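Local atomic coordinates of adhesin A (Fusobacterium nucleatum, PDB entry 3ETZ), a protein that probably mediates attachment of the bacterium to other cells, and appears to oligomerise through a leucine-chain motif. Residues R56-Q61 against A76-Y80; V49-S54 against L84-E88. The protein carries 1 engineered substitution. All blocks are in the same frame, centred on the assembly; numbering follows the deposited sequence.

Contact 1: R56-Q61 against A76-Y80; sequences RAQRLQ and AASKY. Engineered in segment 76-80: A76 (natural residue Leu).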
loop_
_atom_site.group_PDB
_atom_site.type_symbol
_atom_site.label_atom_id
_atom_site.label_comp_id
_atom_site.label_asym_id
_atom_site.label_seq_id
_atom_site.Cartn_x
_atom_site.Cartn_y
_atom_site.Cartn_z
ATOM N N ARG A 56 -22.893 -4.293 4.404
ATOM C CA ARG A 56 -23.826 -3.270 4.838
ATOM C C ARG A 56 -24.475 -2.525 3.673
ATOM O O ARG A 56 -25.698 -2.337 3.649
ATOM C CB ARG A 56 -23.109 -2.270 5.758
ATOM C CG ARG A 56 -24.029 -1.177 6.298
ATOM C CD ARG A 56 -23.272 -0.240 7.245
ATOM N NE ARG A 56 -22.920 -0.890 8.504
ATOM C CZ ARG A 56 -22.323 -0.266 9.519
ATOM N NH1 ARG A 56 -22.006 1.022 9.409
ATOM N NH2 ARG A 56 -22.062 -0.916 10.647
ATOM N N ALA A 57 -23.671 -2.088 2.709
ATOM C CA ALA A 57 -24.199 -1.346 1.560
ATOM C C ALA A 57 -25.143 -2.196 0.731
ATOM O O ALA A 57 -26.179 -1.703 0.255
ATOM C CB ALA A 57 -23.054 -0.822 0.664
ATOM N N GLN A 58 -24.785 -3.462 0.547
ATOM C CA GLN A 58 -25.625 -4.368 -0.227
ATOM C C GLN A 58 -26.986 -4.579 0.453
ATOM O O GLN A 58 -28.019 -4.598 -0.208
ATOM C CB GLN A 58 -24.875 -5.689 -0.420
ATOM C CG GLN A 58 -23.709 -5.505 -1.443
ATOM C CD GLN A 58 -22.782 -6.686 -1.541
ATOM O OE1 GLN A 58 -23.150 -7.803 -1.198
ATOM N NE2 GLN A 58 -21.569 -6.445 -2.030
ATOM N N ARG A 59 -26.984 -4.720 1.779
ATOM C CA ARG A 59 -28.224 -4.903 2.510
ATOM C C ARG A 59 -29.071 -3.640 2.425
ATOM O O ARG A 59 -30.272 -3.720 2.209
ATOM C CB ARG A 59 -27.946 -5.241 3.974
ATOM C CG ARG A 59 -29.224 -5.413 4.832
ATOM C CD ARG A 59 -28.884 -5.896 6.247
ATOM N NE ARG A 59 -28.101 -4.905 6.993
ATOM C CZ ARG A 59 -26.815 -5.047 7.323
ATOM N NH1 ARG A 59 -26.154 -6.145 6.978
ATOM N NH2 ARG A 59 -26.191 -4.088 8.008
ATOM N N LEU A 60 -28.448 -2.473 2.601
ATOM C CA LEU A 60 -29.192 -1.224 2.519
ATOM C C LEU A 60 -29.895 -1.164 1.170
ATOM O O LEU A 60 -31.080 -0.805 1.103
ATOM C CB LEU A 60 -28.264 -0.005 2.656
ATOM C CG LEU A 60 -27.627 0.202 4.038
ATOM C CD1 LEU A 60 -26.519 1.292 3.985
ATOM C CD2 LEU A 60 -28.712 0.602 5.024
ATOM N N GLN A 61 -29.177 -1.523 0.107
ATOM C CA GLN A 61 -29.744 -1.466 -1.238
ATOM C C GLN A 61 -30.905 -2.430 -1.408
ATOM O O GLN A 61 -31.945 -2.051 -1.920
ATOM C CB GLN A 61 -28.678 -1.762 -2.307
ATOM C CG GLN A 61 -29.149 -1.480 -3.757
ATOM C CD GLN A 61 -29.546 -0.007 -3.975
ATOM O OE1 GLN A 61 -28.695 0.896 -3.933
ATOM N NE2 GLN A 61 -30.842 0.236 -4.196
ATOM N N ALA A 76 -28.051 6.232 1.680
ATOM C CA ALA A 76 -26.986 5.624 2.476
ATOM C C ALA A 76 -26.222 4.567 1.657
ATOM O O ALA A 76 -24.990 4.477 1.725
ATOM C CB ALA A 76 -27.578 4.999 3.743
ATOM N N ALA A 77 -26.953 3.786 0.867
ATOM C CA ALA A 77 -26.349 2.730 0.056
ATOM C C ALA A 77 -25.439 3.363 -0.992
ATOM O O ALA A 77 -24.322 2.903 -1.248
ATOM C CB ALA A 77 -27.439 1.915 -0.625
ATOM N N SER A 78 -25.930 4.437 -1.589
ATOM C CA SER A 78 -25.171 5.150 -2.597
ATOM C C SER A 78 -23.903 5.823 -2.030
ATOM O O SER A 78 -22.861 5.842 -2.698
ATOM C CB SER A 78 -26.075 6.186 -3.278
ATOM O OG SER A 78 -25.351 6.898 -4.263
ATOM N N LYS A 79 -23.979 6.373 -0.819
ATOM C CA LYS A 79 -22.806 7.016 -0.246
ATOM C C LYS A 79 -21.802 5.965 0.181
ATOM O O LYS A 79 -20.578 6.201 0.116
ATOM C CB LYS A 79 -23.184 7.930 0.920
ATOM C CG LYS A 79 -23.937 9.179 0.435
ATOM C CD LYS A 79 -23.976 10.288 1.467
ATOM C CE LYS A 79 -24.781 9.914 2.700
ATOM N NZ LYS A 79 -24.810 11.055 3.664
ATOM N N TYR A 80 -22.303 4.803 0.613
ATOM C CA TYR A 80 -21.400 3.723 0.974
ATOM C C TYR A 80 -20.707 3.211 -0.282
ATOM O O TYR A 80 -19.520 2.912 -0.239
ATOM C CB TYR A 80 -22.128 2.572 1.677
ATOM C CG TYR A 80 -22.017 2.662 3.191
ATOM C CD1 TYR A 80 -20.771 2.589 3.819
ATOM C CD2 TYR A 80 -23.150 2.817 3.989
ATOM C CE1 TYR A 80 -20.659 2.669 5.192
ATOM C CE2 TYR A 80 -23.052 2.903 5.365
ATOM C CZ TYR A 80 -21.801 2.825 5.964
ATOM O OH TYR A 80 -21.690 2.889 7.333
#

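Contact 2: V49-S54 against L84-E88; sequences VYNELS and LKKLE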
loop_
_atom_site.group_PDB
_atom_site.type_symbol
_atom_site.label_atom_id
_atom_site.label_comp_id
_atom_site.label_asym_id
_atom_site.label_seq_id
_atom_site.Cartn_x
_atom_site.Cartn_y
_atom_site.Cartn_z
ATOM N N VAL A 49 -12.572 -4.154 6.851
ATOM C CA VAL A 49 -13.519 -3.053 6.762
ATOM C C VAL A 49 -14.314 -3.082 5.461
ATOM O O VAL A 49 -15.527 -2.844 5.448
ATOM C CB VAL A 49 -12.778 -1.681 6.859
ATOM C CG1 VAL A 49 -13.733 -0.544 6.503
ATOM C CG2 VAL A 49 -12.220 -1.490 8.255
ATOM N N TYR A 50 -13.626 -3.344 4.357
ATOM C CA TYR A 50 -14.285 -3.368 3.053
ATOM C C TYR A 50 -15.363 -4.455 3.006
ATOM O O TYR A 50 -16.460 -4.226 2.496
ATOM C CB TYR A 50 -13.259 -3.629 1.953
ATOM C CG TYR A 50 -13.827 -3.666 0.543
ATOM C CD1 TYR A 50 -14.203 -4.873 -0.059
ATOM C CD2 TYR A 50 -13.967 -2.491 -0.195
ATOM C CE1 TYR A 50 -14.700 -4.903 -1.368
ATOM C CE2 TYR A 50 -14.462 -2.498 -1.515
ATOM C CZ TYR A 50 -14.820 -3.713 -2.092
ATOM O OH TYR A 50 -15.239 -3.760 -3.389
ATOM N N ASN A 51 -15.039 -5.630 3.521
ATOM C CA ASN A 51 -16.005 -6.724 3.471
ATOM C C ASN A 51 -17.252 -6.400 4.295
ATOM O O ASN A 51 -18.389 -6.549 3.815
ATOM C CB ASN A 51 -15.375 -8.021 3.975
ATOM C CG ASN A 51 -14.309 -8.545 3.054
ATOM O OD1 ASN A 51 -14.228 -8.166 1.885
ATOM N ND2 ASN A 51 -13.496 -9.436 3.567
ATOM N N GLU A 52 -17.028 -5.939 5.521
ATOM C CA GLU A 52 -18.123 -5.604 6.416
ATOM C C GLU A 52 -18.999 -4.501 5.853
ATOM O O GLU A 52 -20.240 -4.580 5.938
ATOM C CB GLU A 52 -17.569 -5.166 7.768
ATOM C CG GLU A 52 -17.039 -6.323 8.594
ATOM C CD GLU A 52 -16.266 -5.861 9.817
ATOM O OE1 GLU A 52 -16.418 -4.683 10.212
ATOM O OE2 GLU A 52 -15.510 -6.681 10.382
ATOM N N LEU A 53 -18.364 -3.472 5.279
ATOM C CA LEU A 53 -19.101 -2.353 4.716
ATOM C C LEU A 53 -19.794 -2.711 3.399
ATOM O O LEU A 53 -20.851 -2.186 3.078
ATOM C CB LEU A 53 -18.166 -1.140 4.560
ATOM C CG LEU A 53 -18.293 -0.008 5.613
ATOM C CD1 LEU A 53 -18.923 -0.508 6.926
ATOM C CD2 LEU A 53 -16.957 0.665 5.847
ATOM N N SER A 54 -19.198 -3.594 2.627
ATOM C CA SER A 54 -19.833 -4.008 1.387
ATOM C C SER A 54 -21.104 -4.765 1.756
ATOM O O SER A 54 -22.121 -4.652 1.093
ATOM C CB SER A 54 -18.909 -4.916 0.573
ATOM O OG SER A 54 -17.796 -4.183 0.097
ATOM N N LEU A 84 -16.752 2.941 -0.805
ATOM C CA LEU A 84 -16.120 1.644 -1.073
ATOM C C LEU A 84 -15.208 1.749 -2.304
ATOM O O LEU A 84 -14.175 1.085 -2.374
ATOM C CB LEU A 84 -17.185 0.559 -1.262
ATOM C CG LEU A 84 -17.940 0.250 0.046
ATOM C CD1 LEU A 84 -19.144 -0.676 -0.193
ATOM C CD2 LEU A 84 -16.958 -0.379 1.035
ATOM N N LYS A 85 -15.570 2.592 -3.268
ATOM C CA LYS A 85 -14.704 2.762 -4.443
ATOM C C LYS A 85 -13.394 3.435 -4.037
ATOM O O LYS A 85 -12.340 3.133 -4.574
ATOM C CB LYS A 85 -15.396 3.602 -5.523
ATOM C CG LYS A 85 -16.434 2.836 -6.321
ATOM C CD LYS A 85 -17.180 3.790 -7.243
ATOM C CE LYS A 85 -18.327 3.085 -7.973
ATOM N NZ LYS A 85 -19.195 4.071 -8.706
ATOM N N LYS A 86 -13.468 4.352 -3.083
ATOM C CA LYS A 86 -12.268 5.026 -2.602
ATOM C C LYS A 86 -11.430 4.021 -1.810
ATOM O O LYS A 86 -10.201 4.012 -1.918
ATOM C CB LYS A 86 -12.643 6.195 -1.688
ATOM C CG LYS A 86 -13.290 7.370 -2.405
ATOM C CD LYS A 86 -13.581 8.458 -1.371
ATOM C CE LYS A 86 -14.183 9.712 -1.989
ATOM N NZ LYS A 86 -14.443 10.730 -0.930
ATOM N N LEU A 87 -12.093 3.182 -1.009
ATOM C CA LEU A 87 -11.368 2.204 -0.208
ATOM C C LEU A 87 -10.687 1.160 -1.113
ATOM O O LEU A 87 -9.598 0.654 -0.834
ATOM C CB LEU A 87 -12.339 1.544 0.791
ATOM C CG LEU A 87 -11.741 0.489 1.708
ATOM C CD1 LEU A 87 -10.561 1.081 2.521
ATOM C CD2 LEU A 87 -12.861 -0.007 2.643
ATOM N N GLU A 88 -11.323 0.872 -2.227
ATOM C CA GLU A 88 -10.794 -0.092 -3.186
ATOM C C GLU A 88 -9.510 0.471 -3.837
ATOM O O GLU A 88 -8.546 -0.255 -4.091
ATOM C CB GLU A 88 -11.869 -0.363 -4.240
ATOM C CG GLU A 88 -11.528 -1.395 -5.263
ATOM C CD GLU A 88 -12.777 -1.932 -5.959
ATOM O OE1 GLU A 88 -13.736 -1.120 -6.138
ATOM O OE2 GLU A 88 -12.788 -3.145 -6.336
#

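Contact 1: R56-Q61 against A76-Y80
A76, an engineered alanine at a position that is leucine in the natural protein, touches L60. Its CB lies 3.9 Å from L60 CD1. The L60 side chain leaves with CG anti to the carbonyl carbon (chi1 -69°), and its methyl CD1 touches both A76 and the Y80 ring.

A77 and A57 have the nearest CA atoms of the two segments, 4.8 Å apart, a spacing that small side chains on both helices permit. A77 CB packs on L60 CB at 3.9 Å. Q61 OE1 lies 3.7 Å from A77 CB, brought there by the bend of the Q61 chain at chi2. This is a van der Waals contact.

Y80 does the largest share of the packing. Its CB rests on A57 CB at 3.7 Å, so the root of the side chain sits against the buried alanine. Further out, ring atom CD2 meets L60 CD1 at 3.7 Å. At the end of the ring, R56 NH1 donates a hydrogen bond of 2.8 Å to Y80 OH, with a moderately bent N-H...O angle of 147°. The oxygen lies at the guanidinium edge, close to its plane, while guanidinium and ring planes stand 81° apart. R56 CD lies beside the same end of the ring, so aliphatic packing accompanies the polar bond.

The contact belongs to the antiparallel helix-loop-helix hairpin, near its loop. Helix 5-63 and helix 70-108 run antiparallel here with segment axes 8.5 Å apart. L60 also packs on Y73, one turn nearer the loop.

Contact 2: V49-S54 against L84-E88
In this part of the antiparallel helix-loop-helix hairpin of FadA, Y50 packs between the two helices against L84 and L87, with L53 and S54 against L84. The segments of helix 5-63 and helix 70-108 run at 161° to each other, with axes 10.6 Å apart. Tyrosine and leucine side chains lie between the two axes.

Y50 is the main link. A chi1 of -180° carries its ring across the interface, with CG opposite the backbone N. The ring edge meets the other helix in two ways. L84 O lies near the ring plane, 3.7 Å from Y50 CE2. L87 CD2 is also at the edge, and it reaches back to Y50 CB at 3.7 Å. The phenol end comes near the E88 carboxylate, but Y50 OH and E88 OE2 are 3.9 Å apart, so this is proximity and not a bond.

L84 uses both methyls, L87 chiefly CD2. L84 sends CD2 between the Y50 ring and L53, 3.8 Å from L53 CB. Its other methyl, CD1, lies against S54. L87 CD2 also touches V49 CG1 at 4.0 Å. Contacts beyond the segments extend the seam: Y50 packs on M91, and L87 on N46.

S54 turns its hydroxyl back to its own helix, where S54 OG donates to Y50 O at 2.7 Å. The S54 backbone N bonds to that same oxygen from the opposite face of its carbonyl plane, so two donors grip it. The S54 OG atom also sits 3.5 Å above one face of the Y50 ring, offset toward the rim.

Contact 1 is nested inside the loop closed by contact 2. Both join helix 5-63 to helix 70-108, and their centres lie 11 Å apart on the same side of the chain's centre. They form one continuous seam. Y80 of contact 1 packs through CE1 on L53 CG of contact 2 at 3.6 Å, and A57 CB lies 4.0 Å from L84 CD1. The segment axes are closer in contact 1, where alanines face each other, than in contact 2, where tyrosine and leucines intervene. Contact 1 has a side-chain hydrogen bond between the helices, whereas contact 2 relies on packing. Together they hold part of the hairpin, consistent with its predicted coiled coil.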